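Local coordinates for phosphoserine aminotransferase (Bacillus alcalophilus, PDB 1W23), which catalyses the reversible, pyridoxal 5'-phosphate-dependent transamination between 3-phosphohydroxypyruvate and phosphoserine in serine biosynthesis, at residues N339-P342 with I343-I347; S12-K16 with P17-R21; N249-D252 with W253-D256; N55-R58 with E59-I63; R180-V184 with N185-M189. All blocks are in the same frame, centred on the assembly; numbering follows the deposited sequence. Where two conformers were deposited one is given.

Contact 1: residues N339-P342 with I343-I347; sequences NAVP and IDACI. With MG (magnesium ion), chain E.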
# COMPACT_ATOMS: atom_id res chain seq x y z
N ASN A 339 -16.27 7.07 12.26
CA ASN A 339 -17.46 6.20 12.35
C ASN A 339 -17.36 5.15 13.46
O ASN A 339 -18.35 4.93 14.17
CB ASN A 339 -17.60 5.43 11.04
CG ASN A 339 -18.12 6.23 9.86
OD1 ASN A 339 -18.54 7.38 9.98
ND2 ASN A 339 -18.12 5.60 8.68
N ALA A 340 -16.22 4.48 13.57
CA ALA A 340 -16.11 3.33 14.48
C ALA A 340 -15.80 3.69 15.92
O ALA A 340 -15.81 2.79 16.77
CB ALA A 340 -15.11 2.34 13.96
N VAL A 341 -15.54 4.93 16.24
CA VAL A 341 -15.31 5.28 17.64
C VAL A 341 -16.61 5.10 18.40
O VAL A 341 -17.64 5.70 18.03
CB VAL A 341 -14.74 6.71 17.77
CG1 VAL A 341 -14.66 7.13 19.22
CG2 VAL A 341 -13.39 6.83 17.07
N PRO A 342 -16.66 4.29 19.47
CA PRO A 342 -17.94 4.03 20.15
C PRO A 342 -18.41 5.22 20.94
O PRO A 342 -17.63 6.01 21.47
CB PRO A 342 -17.63 2.83 21.04
CG PRO A 342 -16.20 3.04 21.37
CD PRO A 342 -15.54 3.53 20.08
N ILE A 343 -19.74 5.31 21.10
CA ILE A 343 -20.30 6.43 21.85
C ILE A 343 -19.82 6.38 23.29
O ILE A 343 -19.62 7.49 23.89
CB ILE A 343 -21.82 6.52 21.70
CG1 ILE A 343 -22.33 7.87 22.22
CG2 ILE A 343 -22.56 5.42 22.42
CD1 ILE A 343 -23.69 8.17 21.68
N ASP A 344 -19.59 5.24 23.92
CA ASP A 344 -19.10 5.26 25.31
C ASP A 344 -17.70 5.86 25.44
O ASP A 344 -17.41 6.35 26.54
CB ASP A 344 -19.23 3.91 26.00
CG ASP A 344 -18.49 2.75 25.46
OD1 ASP A 344 -17.75 2.90 24.45
OD2 ASP A 344 -18.65 1.63 26.04
N ALA A 345 -16.91 5.88 24.38
CA ALA A 345 -15.63 6.60 24.47
C ALA A 345 -15.88 8.10 24.59
O ALA A 345 -15.15 8.81 25.29
CB ALA A 345 -14.74 6.26 23.31
N CYS A 346 -16.88 8.60 23.85
CA CYS A 346 -17.23 10.00 23.90
C CYS A 346 -17.80 10.37 25.27
O CYS A 346 -17.50 11.45 25.79
CB CYS A 346 -18.19 10.33 22.76
SG CYS A 346 -17.46 10.09 21.11
N ILE A 347 -18.66 9.51 25.82
CA ILE A 347 -19.16 9.73 27.20
C ILE A 347 -17.99 9.77 28.15
O ILE A 347 -17.95 10.63 29.05
CB ILE A 347 -20.18 8.65 27.53
CG1 ILE A 347 -21.42 8.68 26.62
CG2 ILE A 347 -20.52 8.71 29.03
CD1 ILE A 347 -22.38 7.51 26.68
MG MG E . -18.44 -0.34 25.45
O HOH W 1 -17.48 0.36 23.68
O HOH W 2 -16.70 -0.51 26.37

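Contact 2: residues S12-K16 with P17-R21; sequences SALPK and PALER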
# COMPACT_ATOMS: atom_id res chain seq x y z
N SER A 12 -6.79 4.54 12.78
CA SER A 12 -7.79 4.84 13.79
C SER A 12 -8.59 3.61 14.17
O SER A 12 -8.38 2.50 13.66
CB SER A 12 -8.72 5.94 13.28
OG SER A 12 -9.34 5.58 12.09
N ALA A 13 -9.52 3.81 15.09
CA ALA A 13 -10.38 2.72 15.54
C ALA A 13 -11.09 2.05 14.36
O ALA A 13 -11.60 2.74 13.46
CB ALA A 13 -11.45 3.28 16.51
N LEU A 14 -11.20 0.75 14.39
CA LEU A 14 -11.99 -0.05 13.45
C LEU A 14 -13.18 -0.65 14.17
O LEU A 14 -13.14 -0.80 15.41
CB LEU A 14 -11.09 -1.08 12.76
CG LEU A 14 -10.01 -0.50 11.84
CD1 LEU A 14 -8.97 -1.55 11.45
CD2 LEU A 14 -10.59 0.04 10.55
N PRO A 15 -14.23 -1.00 13.45
CA PRO A 15 -15.35 -1.68 14.11
C PRO A 15 -14.89 -3.06 14.55
O PRO A 15 -14.38 -3.84 13.76
CB PRO A 15 -16.43 -1.70 13.08
CG PRO A 15 -15.76 -1.47 11.76
CD PRO A 15 -14.46 -0.83 12.01
N LYS A 16 -15.09 -3.37 15.83
CA LYS A 16 -14.62 -4.68 16.35
C LYS A 16 -15.14 -5.86 15.51
O LYS A 16 -14.36 -6.77 15.28
CB LYS A 16 -15.00 -4.82 17.80
CG LYS A 16 -14.37 -6.00 18.48
CD LYS A 16 -12.88 -5.82 18.71
CE LYS A 16 -12.66 -4.91 19.90
NZ LYS A 16 -11.22 -4.86 20.31
N PRO A 17 -16.38 -5.89 15.02
CA PRO A 17 -16.80 -7.08 14.25
C PRO A 17 -15.94 -7.30 13.03
O PRO A 17 -15.76 -8.46 12.62
CB PRO A 17 -18.26 -6.81 13.89
CG PRO A 17 -18.67 -5.74 14.77
CD PRO A 17 -17.53 -4.99 15.31
N ALA A 18 -15.42 -6.25 12.39
CA ALA A 18 -14.59 -6.43 11.19
C ALA A 18 -13.27 -7.11 11.56
O ALA A 18 -12.73 -7.93 10.80
CB ALA A 18 -14.37 -5.09 10.51
N LEU A 19 -12.71 -6.72 12.71
CA LEU A 19 -11.48 -7.30 13.22
C LEU A 19 -11.71 -8.72 13.71
O LEU A 19 -10.84 -9.59 13.49
CB LEU A 19 -10.86 -6.42 14.33
CG LEU A 19 -10.17 -5.14 13.83
CD1 LEU A 19 -9.97 -4.20 15.01
CD2 LEU A 19 -8.86 -5.45 13.16
N GLU A 20 -12.79 -8.98 14.43
CA GLU A 20 -13.08 -10.33 14.90
C GLU A 20 -13.27 -11.28 13.75
O GLU A 20 -12.80 -12.41 13.80
CB GLU A 20 -14.28 -10.30 15.83
CG GLU A 20 -14.03 -9.64 17.18
CD GLU A 20 -15.22 -9.26 17.99
OE1 GLU A 20 -16.29 -9.00 17.41
OE2 GLU A 20 -15.12 -9.14 19.23
N ARG A 21 -13.97 -10.84 12.71
CA ARG A 21 -14.13 -11.63 11.48
C ARG A 21 -12.77 -11.95 10.86
O ARG A 21 -12.48 -13.08 10.52
CB ARG A 21 -15.04 -10.86 10.51
CG ARG A 21 -15.30 -11.50 9.18
CD ARG A 21 -16.23 -10.63 8.35
NE ARG A 21 -16.55 -11.25 7.08
CZ ARG A 21 -17.26 -10.62 6.13
NH1 ARG A 21 -17.69 -9.35 6.31
NH2 ARG A 21 -17.55 -11.26 5.00

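Contact 3: residues N249-D252 with W253-D256; sequences NVLD and WIKD. With MG (magnesium ion), chain D.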
# COMPACT_ATOMS: atom_id res chain seq x y z
N ASN A 249 -14.71 -5.73 4.89
CA ASN A 249 -15.30 -6.04 6.19
C ASN A 249 -15.86 -4.81 6.87
O ASN A 249 -16.97 -4.89 7.49
CB ASN A 249 -14.27 -6.70 7.10
CG ASN A 249 -13.91 -8.11 6.73
OD1 ASN A 249 -14.33 -8.65 5.70
ND2 ASN A 249 -13.16 -8.75 7.65
N VAL A 250 -15.20 -3.68 6.83
CA VAL A 250 -15.72 -2.43 7.43
C VAL A 250 -16.98 -1.99 6.74
O VAL A 250 -17.96 -1.61 7.38
CB VAL A 250 -14.63 -1.34 7.43
CG1 VAL A 250 -15.24 -0.00 7.86
CG2 VAL A 250 -13.49 -1.73 8.35
N LEU A 251 -17.00 -2.04 5.40
CA LEU A 251 -18.21 -1.64 4.66
C LEU A 251 -19.39 -2.56 5.00
O LEU A 251 -20.54 -2.09 5.09
CB LEU A 251 -17.94 -1.65 3.16
CG LEU A 251 -16.88 -0.68 2.65
CD1 LEU A 251 -16.53 -1.01 1.21
CD2 LEU A 251 -17.41 0.74 2.75
N ASP A 252 -19.16 -3.84 5.18
CA ASP A 252 -20.24 -4.76 5.60
C ASP A 252 -20.81 -4.30 6.95
O ASP A 252 -22.04 -4.35 7.13
CB ASP A 252 -19.75 -6.19 5.71
CG ASP A 252 -19.99 -7.09 4.52
OD1 ASP A 252 -21.02 -6.90 3.84
OD2 ASP A 252 -19.15 -7.98 4.30
N TRP A 253 -19.98 -3.87 7.86
CA TRP A 253 -20.45 -3.36 9.17
C TRP A 253 -21.24 -2.08 8.99
O TRP A 253 -22.32 -1.92 9.60
CB TRP A 253 -19.23 -3.19 10.09
CG TRP A 253 -19.56 -2.45 11.33
CD1 TRP A 253 -20.11 -2.97 12.47
CD2 TRP A 253 -19.35 -1.06 11.58
NE1 TRP A 253 -20.26 -1.98 13.42
CE2 TRP A 253 -19.80 -0.79 12.90
CE3 TRP A 253 -18.83 0.02 10.87
CZ2 TRP A 253 -19.75 0.47 13.49
CZ3 TRP A 253 -18.77 1.27 11.44
CH2 TRP A 253 -19.23 1.48 12.73
N ILE A 254 -20.78 -1.12 8.18
CA ILE A 254 -21.55 0.08 7.94
C ILE A 254 -22.94 -0.27 7.45
O ILE A 254 -23.95 0.30 7.87
CB ILE A 254 -20.82 1.07 7.00
CG1 ILE A 254 -19.46 1.51 7.58
CG2 ILE A 254 -21.70 2.27 6.71
CD1 ILE A 254 -18.64 2.37 6.62
N LYS A 255 -22.99 -1.17 6.45
CA LYS A 255 -24.28 -1.58 5.90
C LYS A 255 -25.14 -2.21 6.98
O LYS A 255 -26.35 -1.90 7.06
CB LYS A 255 -24.03 -2.57 4.72
CG LYS A 255 -25.35 -3.10 4.14
CD LYS A 255 -25.15 -3.88 2.87
CE LYS A 255 -26.43 -4.51 2.37
NZ LYS A 255 -26.21 -5.18 1.05
N ASP A 256 -24.60 -3.12 7.78
CA ASP A 256 -25.38 -3.83 8.81
C ASP A 256 -26.02 -2.86 9.77
O ASP A 256 -27.12 -3.11 10.25
CB ASP A 256 -24.45 -4.80 9.54
CG ASP A 256 -24.06 -6.04 8.72
OD1 ASP A 256 -24.64 -6.25 7.65
OD2 ASP A 256 -23.15 -6.74 9.20
MG MG D . -24.51 -7.64 6.25
O HOH W 3 -23.32 -6.24 5.24
O HOH W 4 -22.89 -8.37 7.18
O HOH W 5 -26.26 -6.85 5.41
O HOH W 6 -24.30 -8.95 4.69

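Contact 4: residues N55-R58 with E59-I63; sequences NLLR and ELLQI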
# COMPACT_ATOMS: atom_id res chain seq x y z
N ASN A 55 -18.95 -3.13 -4.73
CA ASN A 55 -20.43 -3.13 -4.73
C ASN A 55 -20.99 -2.54 -3.44
O ASN A 55 -22.02 -1.85 -3.48
CB ASN A 55 -20.92 -4.55 -4.98
CG ASN A 55 -20.66 -4.95 -6.45
OD1 ASN A 55 -20.38 -4.15 -7.33
ND2 ASN A 55 -20.78 -6.25 -6.69
N LEU A 56 -20.34 -2.79 -2.31
CA LEU A 56 -20.79 -2.22 -1.04
C LEU A 56 -20.61 -0.72 -1.07
O LEU A 56 -21.50 0.03 -0.65
CB LEU A 56 -20.01 -2.85 0.11
CG LEU A 56 -20.40 -4.26 0.50
CD1 LEU A 56 -19.38 -4.94 1.39
CD2 LEU A 56 -21.76 -4.21 1.20
N LEU A 57 -19.46 -0.21 -1.56
CA LEU A 57 -19.31 1.24 -1.64
C LEU A 57 -20.38 1.89 -2.54
O LEU A 57 -20.95 2.93 -2.22
CB LEU A 57 -17.92 1.59 -2.21
CG LEU A 57 -16.81 1.69 -1.19
CD1 LEU A 57 -15.41 1.53 -1.77
CD2 LEU A 57 -16.90 3.03 -0.46
N ARG A 58 -20.63 1.20 -3.66
CA ARG A 58 -21.61 1.69 -4.62
C ARG A 58 -22.98 1.80 -4.03
O ARG A 58 -23.68 2.79 -4.20
CB ARG A 58 -21.60 0.76 -5.80
CG ARG A 58 -22.51 1.15 -6.91
CD ARG A 58 -22.23 0.38 -8.22
NE ARG A 58 -20.83 0.52 -8.71
CZ ARG A 58 -20.44 1.60 -9.42
NH1 ARG A 58 -21.18 2.63 -9.80
NH2 ARG A 58 -19.17 1.68 -9.84
N GLU A 59 -23.39 0.75 -3.30
CA GLU A 59 -24.70 0.74 -2.64
C GLU A 59 -24.74 1.80 -1.54
O GLU A 59 -25.73 2.54 -1.41
CB GLU A 59 -24.99 -0.66 -2.03
CG GLU A 59 -26.24 -0.81 -1.24
CD GLU A 59 -26.43 -2.19 -0.60
OE1 GLU A 59 -25.54 -3.07 -0.71
OE2 GLU A 59 -27.47 -2.25 0.07
N LEU A 60 -23.71 1.87 -0.69
CA LEU A 60 -23.75 2.69 0.49
C LEU A 60 -23.73 4.16 0.15
O LEU A 60 -24.41 4.94 0.85
CB LEU A 60 -22.60 2.32 1.42
CG LEU A 60 -22.74 1.01 2.14
CD1 LEU A 60 -21.41 0.57 2.75
CD2 LEU A 60 -23.82 1.10 3.22
N LEU A 61 -22.98 4.56 -0.85
CA LEU A 61 -22.89 5.97 -1.25
C LEU A 61 -23.80 6.29 -2.44
O LEU A 61 -23.85 7.44 -2.84
CB LEU A 61 -21.45 6.36 -1.53
CG LEU A 61 -20.53 6.49 -0.36
CD1 LEU A 61 -19.11 6.68 -0.84
CD2 LEU A 61 -20.93 7.67 0.55
N GLN A 62 -24.53 5.29 -2.94
CA GLN A 62 -25.35 5.50 -4.14
C GLN A 62 -24.54 6.10 -5.29
O GLN A 62 -24.85 7.13 -5.85
CB GLN A 62 -26.61 6.35 -3.81
CG GLN A 62 -27.54 5.62 -2.84
CD GLN A 62 -28.79 6.41 -2.50
OE1 GLN A 62 -29.02 6.85 -1.37
NE2 GLN A 62 -29.64 6.59 -3.50
N ILE A 63 -23.44 5.41 -5.60
CA ILE A 63 -22.55 5.84 -6.68
C ILE A 63 -23.16 5.54 -8.05
O ILE A 63 -23.52 4.37 -8.28
CB ILE A 63 -21.17 5.18 -6.53
CG1 ILE A 63 -20.55 5.49 -5.18
CG2 ILE A 63 -20.28 5.56 -7.71
CD1 ILE A 63 -19.22 4.81 -4.90

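Contact 5: residues R180-V184 with N185-M189; sequences RPLKV and NQFGM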
# COMPACT_ATOMS: atom_id res chain seq x y z
N ARG A 180 -21.75 10.02 6.26
CA ARG A 180 -23.04 10.64 5.98
C ARG A 180 -23.38 10.38 4.54
O ARG A 180 -22.51 10.06 3.74
CB ARG A 180 -23.00 12.15 6.29
CG ARG A 180 -21.86 12.88 5.60
CD ARG A 180 -21.74 14.31 6.10
NE ARG A 180 -20.57 14.92 5.42
CZ ARG A 180 -20.32 16.23 5.41
NH1 ARG A 180 -21.10 17.12 6.06
NH2 ARG A 180 -19.27 16.70 4.71
N PRO A 181 -24.64 10.59 4.15
CA PRO A 181 -24.97 10.49 2.72
C PRO A 181 -24.23 11.53 1.90
O PRO A 181 -23.90 12.61 2.39
CB PRO A 181 -26.50 10.70 2.69
CG PRO A 181 -26.95 10.29 4.06
CD PRO A 181 -25.83 10.85 4.96
N LEU A 182 -24.03 11.21 0.63
CA LEU A 182 -23.33 12.06 -0.32
C LEU A 182 -24.01 12.01 -1.67
O LEU A 182 -24.29 10.92 -2.11
CB LEU A 182 -21.91 11.52 -0.37
CG LEU A 182 -20.87 12.21 -1.21
CD1 LEU A 182 -20.64 13.64 -0.80
CD2 LEU A 182 -19.52 11.47 -1.12
N LYS A 183 -24.13 13.13 -2.34
CA LYS A 183 -24.56 13.24 -3.74
C LYS A 183 -23.31 13.18 -4.62
O LYS A 183 -22.70 14.23 -4.89
CB LYS A 183 -25.29 14.55 -3.99
CG LYS A 183 -25.78 14.86 -5.40
CD LYS A 183 -26.77 16.06 -5.49
CE LYS A 183 -26.70 16.96 -6.70
NZ LYS A 183 -27.01 18.39 -6.43
N VAL A 184 -22.92 11.95 -4.99
CA VAL A 184 -21.67 11.73 -5.72
C VAL A 184 -21.66 12.49 -7.04
O VAL A 184 -20.59 12.93 -7.48
CB VAL A 184 -21.44 10.23 -5.84
CG1 VAL A 184 -20.34 9.89 -6.81
CG2 VAL A 184 -21.16 9.61 -4.48
N ASN A 185 -22.86 12.63 -7.68
CA ASN A 185 -22.85 13.30 -8.97
C ASN A 185 -22.50 14.77 -8.92
O ASN A 185 -22.35 15.38 -9.99
CB ASN A 185 -24.15 13.00 -9.68
CG ASN A 185 -25.33 13.69 -9.14
OD1 ASN A 185 -25.26 14.58 -8.32
ND2 ASN A 185 -26.41 13.19 -9.73
N GLN A 186 -22.30 15.38 -7.74
CA GLN A 186 -21.74 16.73 -7.69
C GLN A 186 -20.27 16.75 -8.06
O GLN A 186 -19.70 17.86 -8.28
CB GLN A 186 -21.92 17.33 -6.27
CG GLN A 186 -23.33 17.62 -5.85
CD GLN A 186 -23.46 18.45 -4.57
OE1 GLN A 186 -23.35 17.98 -3.45
NE2 GLN A 186 -23.68 19.76 -4.71
N PHE A 187 -19.59 15.60 -8.08
CA PHE A 187 -18.14 15.51 -8.17
C PHE A 187 -17.68 14.83 -9.45
O PHE A 187 -18.29 13.85 -9.90
CB PHE A 187 -17.60 14.68 -6.99
CG PHE A 187 -17.92 15.36 -5.66
CD1 PHE A 187 -19.10 15.10 -4.98
CD2 PHE A 187 -17.06 16.28 -5.09
CE1 PHE A 187 -19.40 15.76 -3.79
CE2 PHE A 187 -17.35 16.95 -3.94
CZ PHE A 187 -18.53 16.70 -3.27
N GLY A 188 -16.55 15.27 -9.95
CA GLY A 188 -15.82 14.51 -10.94
C GLY A 188 -14.95 13.41 -10.38
O GLY A 188 -14.74 12.37 -11.01
N MET A 189 -14.43 13.66 -9.17
CA MET A 189 -13.58 12.68 -8.50
C MET A 189 -13.61 12.93 -7.01
O MET A 189 -13.57 14.11 -6.56
CB MET A 189 -12.17 12.77 -9.07
CG MET A 189 -11.23 11.75 -8.46
SD MET A 189 -9.60 11.74 -9.22
CE MET A 189 -8.68 12.11 -7.71

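Contact 1: residues N339-P342 with I343-I347
Asp344 lays its carboxylate beside the ring of Pro342, two residues back, at the start of helix 343-359. From CB the chain turns so that CG sits between the backbone N and the carbonyl carbon (chi1 62°). This torsion folds the carboxylate back against the proline. OD1 then meets the ring, with Asp344 OD1 3.4 Å from Pro342 CB and 3.5 Å from Pro342 CG. The same oxygen accepts a hydrogen bond from a water. OD2 does different work: Asp344 OD2 binds the magnesium ion at 2.1 Å. The water on OD1 is also a ligand of the metal, so both carboxylate oxygens serve the site, one directly and one through water. The metal and the proline together probably restrict the rotation of the carboxylate.

Pro342 is the N-cap. It offers its backbone oxygen to the first turn: Ala345 N donates to Pro342 O at 3.0 Å. The proline ring also packs on the first turn, with Pro342 CG 4.0 Å from Ala345 CB. Val341 comes from the buried side. Val341 CG1 lies 4.2 Å from Ala345 CB and 4.5 Å from Cys346 SG. Val341 precedes the cap and Cys346 is the fourth helical residue, the two positions of a hydrophobic staple. The whole is a helix start with proline at the N-cap position and a hydrophobic staple, with a magnesium ion bound on its first turn.

Contact 2: residues S12-K16 with P17-R21
Glu20 N donates to Lys16 O at 2.8 Å, a nearly straight bond (170°). It joins the first and fifth residues of helix 16-24. Just before it, Ala18 N donates to Pro15 O at 3.0 Å. A weak bond from Leu19 N, 3.5 Å from Pro15 O, shares that oxygen. Pro15 is the N-cap residue, and its carbonyl accepts the first helical bonds. Pro17 has no N-H to give, and its place in the first turn costs the helix no hydrogen bond.

The side chain of Glu20 runs across that of Lys16 at about a right angle. Lys16 CG lies 3.3 Å from Glu20 OE2, so the carboxylate touches the aliphatic part of the lysine. In one of its two deposited conformers the lysine chain bends at chi2 and chi3 and carries its amine off, leaving Lys16 NZ 5.9 Å from Glu20 OE2. The opposite charges are near but do not touch.

Leu14 and Leu19 sit at the two positions of a hydrophobic staple, the residue before the cap and the fourth of the helix. Leu14 CB meets Leu19 CD1 at 4.0 Å. The ring of Pro15 leans on the first turn, with Pro15 CG 4.1 Å from Ala18 CB. This helix start lies at the dimer interface. Leu14 N is hydrogen-bonded to Glu38 of the second subunit, and the Leu14 side chain packs on Met37 of that subunit.

Contact 3: residues N249-D252 with W253-D256
A magnesium site occupies the C-terminal turn of helix 241-256, where Asp252 and Asp256 lie one turn apart. Asp256 OD1 binds the metal directly at 2.0 Å. Asp252 takes part through water: one metal-bound water donates both to Asp252 OD1, at 2.8 Å, and to Asp252 O. A second metal-bound water donates to Asp256 OD2, which probably helps to fix the rotation of that carboxylate. Asp252 O also accepts the helical bond from Asp256 N, so this carbonyl has two donors. The Asp256 carboxylate lies close by, with Asp256 CG 3.1 Å from Asp252 O.

The helix is regular here, with successive i to i+4 bonds; Lys255 N donates to Leu251 O at 2.9 Å. Its other flank is apolar. Ile254 CD1 touches both Val250 CG1, at 4.3 Å, and Leu251 CD2, at 4.4 Å. The Trp253 ring leads away from the preceding turn, with CG anti to the backbone N (chi1 169°). The ring presents an edge, in plane, to Val250 O, with Trp253 CE3 3.9 Å from that oxygen. Two salt bridges tie the polar flank to neighbouring helices: Asp252 OD2 with Arg21 of helix 16-24, and Lys255 NZ with Glu59 of helix 44-61.

Contact 4: residues N55-R58 with E59-I63
A Schellman motif ends helix 44-61, with Arg58 and Ile63 as its outer hydrogen-bonded pair. Ile63 N donates to Arg58 O at 3.0 Å, in the carbonyl plane and on a lone pair. Inside this bond, a weak one runs from Gln62 N to Glu59 O. Gln62 is the C-prime residue, and its positive phi (53°) turns the chain back across the helix end. Before the turn the bonding is plain alpha-helical, as from Leu61 N to Leu57 O.

The reversal brings Ile63 back over the helix it has just left. Ile63 CD1 lies 3.7 Å from Leu57 O and 4.4 Å from Leu57 CB. Arg58 meets the same residue from another direction, the two side chains crossing at about a right angle. The arginine chain bends at chi3 (-57°), which brings NH1 of the guanidinium to Ile63. Arg58 NH1 then lies 3.7 Å from Ile63 CG2. Arg58 NH1 also makes a weak hydrogen bond to Ile63 O, at 3.3 Å. A stronger partner lies beyond the turn: Arg58 NH2 is bonded to Tyr67 O. The guanidinium thus links the helix end to the loop and to the start of strand 67-72.

Along the inner flank, Leu57 CD2 packs 4.3 Å from Leu61 CD1. Leu60 folds back on the preceding turn, its CD1 3.4 Å from Leu56 O. Leu57, Leu61 and Ile63 press on the large sheet, touching Val205 and Ile207 of strand 204-209. Leu56 faces helix 241-256 instead, against Leu251.

Contact 5: residues R180-V184 with N185-M189
The backbone from Lys183 to Phe187 makes a short 3-10 turn with two consecutive i to i+3 hydrogen bonds. Gln186 N donates to Lys183 O at 3.1 Å, and Phe187 N donates to Val184 O at 2.9 Å. Before the turn, Arg180 to Lys183 are extended. After it Phe187 is extended, Gly188 bends the chain once more, and strand 189-193 begins at Met189.

Lys183 carries most of the side-chain contact on the outer side. Asn185 takes a chi1 of 73°, which points its amide back toward the lysine. The packing is tight: Asn185 OD1 is 3.0 Å from Lys183 CG and 3.2 Å from Lys183 CE. The oxygen thus lies beside the aliphatic chain and touches it at CG, CD and CE. Gln186 crosses the same chain at about a right angle, with Gln186 CG 3.5 Å from Lys183 CE. The amide end of Gln186 has a partner outside the turn, its NE2 donating to Phe161 O.

Phe187 points inward. Its ring turns an edge, in plane, to Val184 O, with Phe187 CD1 3.6 Å from that oxygen. Phe187 CE1 meets Leu182 CD1 at 3.9 Å, the two side chains crossing at about a right angle.

The turn belongs to the long connection between strands 169-172 and 189-193 of the central sheet. The Phe187 ring stacks edge-to-face with Phe161 and packs on Leu169 and Ala171 of strand 169-172. Val184 and Asn185 rest on Tyr67 at the start of strand 67-72, while Arg180 and Pro181 touch helix 259-279.

Overall arrangement
Contacts 1, 2 and 3 touch one another; contact 3 also touches contact 4, and contact 4 touches contact 5. The centre of contact 3 is about 10 Å from that of contact 2 and 11 Å from that of contact 4. Pro15 CB packs 3.3 Å from Trp253 CD2, and Leu251 CD1 3.6 Å from Leu57 CG. Leu61 CD2 meets Leu182 CB at 4.1 Å. Contact 1 leans on contact 2 through Ala340 and on contact 3 through Asn339. The side chain of Leu14 is about 14 Å from the bound cofactor and about 7 Å from that of the cofactor-binding Gln195. That of Val341 is about 9 Å from that of Lys196, the lysine that carries the cofactor in this enzyme but is not joined to it here.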